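Local coordinates for regulatory protein of LacI family (Chloroflexus aggregans, PDB 3BBL), which probably regulates transcription as a LacI-family protein, its periplasmic-binding-protein-like core likely sensing a small ligand, at residues L42-S47 with I53-D58. Numbering follows the deposited sequence.
Sequences LPFPFS and IDIYRD. With EDO (1,2-ethanediol), chain B.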
ATOM      1  N   LEU A  42      15.066 -13.246  -0.662  1.00 29.10           N
ATOM      2  CA  LEU A  42      15.297 -13.267   0.764  1.00 28.70           C
ATOM      3  C   LEU A  42      15.342 -11.858   1.336  1.00 29.44           C
ATOM      4  O   LEU A  42      16.327 -11.140   1.165  1.00 29.83           O
ATOM      5  CB  LEU A  42      16.608 -13.980   1.070  1.00 27.03           C
ATOM      6  CG  LEU A  42      16.948 -14.107   2.553  1.00 28.62           C
ATOM      7  CD1 LEU A  42      15.931 -15.009   3.232  1.00 27.05           C
ATOM      8  CD2 LEU A  42      18.357 -14.660   2.716  1.00 29.43           C
ATOM      9  N   PRO A  43      14.266 -11.440   2.015  1.00 30.09           N
ATOM     10  CA  PRO A  43      14.215 -10.105   2.612  1.00 29.73           C
ATOM     11  C   PRO A  43      15.118 -10.040   3.836  1.00 29.72           C
ATOM     12  O   PRO A  43      15.226 -11.006   4.583  1.00 30.89           O
ATOM     13  CB  PRO A  43      12.751  -9.953   3.010  1.00 30.50           C
ATOM     14  CG  PRO A  43      12.039 -10.885   2.092  1.00 31.83           C
ATOM     15  CD  PRO A  43      12.942 -12.079   2.058  1.00 29.60           C
ATOM     16  N   PHE A  44      15.774  -8.907   4.026  1.00 29.03           N
ATOM     17  CA  PHE A  44      16.624  -8.704   5.185  1.00 28.32           C
ATOM     18  C   PHE A  44      16.366  -7.274   5.652  1.00 29.78           C
ATOM     19  O   PHE A  44      15.971  -6.421   4.861  1.00 29.69           O
ATOM     20  CB  PHE A  44      18.109  -8.943   4.841  1.00 24.24           C
ATOM     21  CG  PHE A  44      18.661  -8.039   3.783  1.00 20.60           C
ATOM     22  CD1 PHE A  44      19.188  -6.799   4.116  1.00 19.50           C
ATOM     23  CD2 PHE A  44      18.693  -8.447   2.453  1.00 21.56           C
ATOM     24  CE1 PHE A  44      19.749  -5.972   3.138  1.00 19.50           C
ATOM     25  CE2 PHE A  44      19.248  -7.630   1.463  1.00 21.38           C
ATOM     26  CZ  PHE A  44      19.779  -6.388   1.809  1.00 20.93           C
ATOM     27  N   PRO A  45      16.559  -7.001   6.951  1.00 31.21           N
ATOM     28  CA  PRO A  45      16.331  -5.662   7.497  1.00 32.26           C
ATOM     29  C   PRO A  45      17.095  -4.572   6.761  1.00 33.35           C
ATOM     30  O   PRO A  45      18.280  -4.711   6.469  1.00 34.74           O
ATOM     31  CB  PRO A  45      16.769  -5.810   8.951  1.00 32.61           C
ATOM     32  CG  PRO A  45      16.395  -7.233   9.248  1.00 32.19           C
ATOM     33  CD  PRO A  45      16.921  -7.944   8.022  1.00 31.32           C
ATOM     34  N   PHE A  46      16.396  -3.488   6.456  1.00 34.27           N
ATOM     35  CA  PHE A  46      16.987  -2.362   5.751  1.00 34.62           C
ATOM     36  C   PHE A  46      17.713  -1.483   6.763  1.00 36.96           C
ATOM     37  O   PHE A  46      17.263  -1.336   7.896  1.00 37.62           O
ATOM     38  CB  PHE A  46      15.888  -1.545   5.071  1.00 32.41           C
ATOM     39  CG  PHE A  46      16.399  -0.497   4.130  1.00 30.13           C
ATOM     40  CD1 PHE A  46      16.732  -0.825   2.824  1.00 28.39           C
ATOM     41  CD2 PHE A  46      16.528   0.826   4.542  1.00 29.26           C
ATOM     42  CE1 PHE A  46      17.183   0.144   1.935  1.00 28.93           C
ATOM     43  CE2 PHE A  46      16.981   1.809   3.659  1.00 28.24           C
ATOM     44  CZ  PHE A  46      17.308   1.468   2.355  1.00 29.07           C
ATOM     45  N   SER A  47      18.840  -0.913   6.367  1.00 38.84           N
ATOM     46  CA  SER A  47      19.578  -0.034   7.260  1.00 41.68           C
ATOM     47  C   SER A  47      19.307   1.382   6.761  1.00 42.66           C
ATOM     48  O   SER A  47      19.808   1.776   5.712  1.00 40.92           O
ATOM     49  CB  SER A  47      21.077  -0.351   7.201  1.00 42.72           C
ATOM     50  OG  SER A  47      21.802   0.419   8.146  1.00 43.95           O
ATOM     51  N   ILE A  53      26.807  -1.058   5.703  1.00 51.73           N
ATOM     52  CA  ILE A  53      26.687  -2.200   4.802  1.00 51.14           C
ATOM     53  C   ILE A  53      27.022  -3.541   5.448  1.00 50.51           C
ATOM     54  O   ILE A  53      27.215  -4.540   4.752  1.00 50.36           O
ATOM     55  CB  ILE A  53      27.616  -2.013   3.594  1.00 51.54           C
ATOM     56  CG1 ILE A  53      29.037  -1.730   4.093  1.00 50.88           C
ATOM     57  CG2 ILE A  53      27.094  -0.888   2.702  1.00 50.72           C
ATOM     58  CD1 ILE A  53      30.016  -1.357   3.006  1.00 52.77           C
ATOM     59  N   ASP A  54      27.099  -3.563   6.771  1.00 49.47           N
ATOM     60  CA  ASP A  54      27.414  -4.789   7.492  1.00 49.66           C
ATOM     61  C   ASP A  54      26.572  -5.976   7.058  1.00 48.08           C
ATOM     62  O   ASP A  54      27.104  -7.041   6.746  1.00 46.27           O
ATOM     63  CB  ASP A  54      27.246  -4.565   8.991  1.00 51.64           C
ATOM     64  CG  ASP A  54      28.524  -4.102   9.651  1.00 53.30           C
ATOM     65  OD1 ASP A  54      29.379  -3.519   8.948  1.00 53.49           O
ATOM     66  OD2 ASP A  54      28.669  -4.316  10.873  1.00 55.55           O
ATOM     67  N   ILE A  55      25.258  -5.784   7.039  1.00 46.85           N
ATOM     68  CA  ILE A  55      24.334  -6.835   6.652  1.00 45.31           C
ATOM     69  C   ILE A  55      24.654  -7.398   5.263  1.00 43.76           C
ATOM     70  O   ILE A  55      24.499  -8.598   5.029  1.00 43.04           O
ATOM     71  CB  ILE A  55      22.879  -6.318   6.709  1.00 46.10           C
ATOM     72  CG1 ILE A  55      21.908  -7.417   6.275  1.00 46.71           C
ATOM     73  CG2 ILE A  55      22.745  -5.075   5.854  1.00 47.05           C
ATOM     74  CD1 ILE A  55      21.881  -8.625   7.191  1.00 47.89           C
ATOM     75  N   TYR A  56      25.100  -6.547   4.342  1.00 42.37           N
ATOM     76  CA  TYR A  56      25.448  -7.028   3.007  1.00 42.76           C
ATOM     77  C   TYR A  56      26.697  -7.895   3.110  1.00 43.18           C
ATOM     78  O   TYR A  56      26.791  -8.954   2.491  1.00 41.93           O
ATOM     79  CB  TYR A  56      25.719  -5.864   2.044  1.00 41.62           C
ATOM     80  CG  TYR A  56      24.472  -5.159   1.556  1.00 40.49           C
ATOM     81  CD1 TYR A  56      23.908  -4.115   2.285  1.00 39.37           C
ATOM     82  CD2 TYR A  56      23.843  -5.553   0.371  1.00 38.73           C
ATOM     83  CE1 TYR A  56      22.752  -3.481   1.852  1.00 37.16           C
ATOM     84  CE2 TYR A  56      22.687  -4.929  -0.066  1.00 38.21           C
ATOM     85  CZ  TYR A  56      22.144  -3.892   0.681  1.00 38.55           C
ATOM     86  OH  TYR A  56      20.981  -3.276   0.263  1.00 37.81           O
ATOM     87  N   ARG A  57      27.647  -7.423   3.909  1.00 44.77           N
ATOM     88  CA  ARG A  57      28.909  -8.114   4.139  1.00 45.86           C
ATOM     89  C   ARG A  57      28.630  -9.511   4.710  1.00 45.69           C
ATOM     90  O   ARG A  57      29.223 -10.502   4.281  1.00 45.14           O
ATOM     91  CB  ARG A  57      29.758  -7.300   5.123  1.00 46.51           C
ATOM     92  CG  ARG A  57      31.245  -7.577   5.067  1.00 47.44           C
ATOM     93  CD  ARG A  57      31.936  -7.136   6.356  1.00 49.77           C
ATOM     94  NE  ARG A  57      31.840  -5.699   6.617  1.00 50.95           N
ATOM     95  CZ  ARG A  57      32.453  -4.760   5.902  1.00 51.31           C
ATOM     96  NH1 ARG A  57      33.211  -5.096   4.867  1.00 50.88           N
ATOM     97  NH2 ARG A  57      32.312  -3.485   6.231  1.00 50.78           N
ATOM     98  N   ASP A  58      27.710  -9.581   5.667  1.00 45.56           N
ATOM     99  CA  ASP A  58      27.341 -10.840   6.305  1.00 45.31           C
ATOM    100  C   ASP A  58      26.680 -11.820   5.346  1.00 45.93           C
ATOM    101  O   ASP A  58      27.054 -12.988   5.287  1.00 46.45           O
ATOM    102  CB  ASP A  58      26.387 -10.579   7.469  1.00 46.39           C
ATOM    103  CG  ASP A  58      27.033  -9.799   8.590  1.00 48.55           C
ATOM    104  OD1 ASP A  58      27.803  -8.862   8.299  1.00 51.05           O
ATOM    105  OD2 ASP A  58      26.762 -10.111   9.766  1.00 49.30           O
TER
HETATM  106  C1  EDO B 500      12.690  -4.393   6.676  1.00 24.86           C
HETATM  107  O1  EDO B 500      13.602  -3.336   6.951  1.00 28.72           O
HETATM  108  C2  EDO B 500      12.651  -4.675   5.167  1.00 25.88           C
HETATM  109  O2  EDO B 500      13.827  -4.178   4.511  1.00 22.70           O
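A beta-alpha connection of the Rossmann-like fold of a LacI-family ligand-binding core brings F44, just past the end of strand 40-43, against I55 and Y56 in the first turn of helix 54-61. The contact is apolar and aromatic. F44 presents its CZ corner to the ring of Y56 in a T-shaped stack, planes at 82° and centroids 5.2 Å apart; F44 CZ lies 3.6 Å from Y56 CZ, over one face near the hydroxyl-bearing rim. With CG of F44 lodged between its own backbone N and carbonyl carbon (chi1 61°), the ring leans toward the helix, where its CD1 meets I55 CG1 at 3.5 Å. The ethyl branch of I55 reaches this far because CG1 stands anti to the backbone N, while the methyl CG2 makes a looser approach to F44 CE1 at 4.1 Å. With an alanine in place of Y56, the edge of F44 is likely to lose the aromatic face it points at, leaving a gap between loop and helix. At the start of the helix, the I53 carbonyl O accepts R57 N at 3.0 Å. At the loop backbone, a 1,2-ethanediol, probably from the crystallisation liquor, accepts a nearly straight bond from F46 N to its O1 (2.8 Å, 172°) and is also hydrogen-bonded to W11 N. Strand 40-43 borders strand 6-9, and the backbone of F44 pairs with Y9; the Y56 ring also meets that of F68 on strand 67-70 and touches R79 and F82 of helix 78-85, while F40 of the second subunit packs on F44.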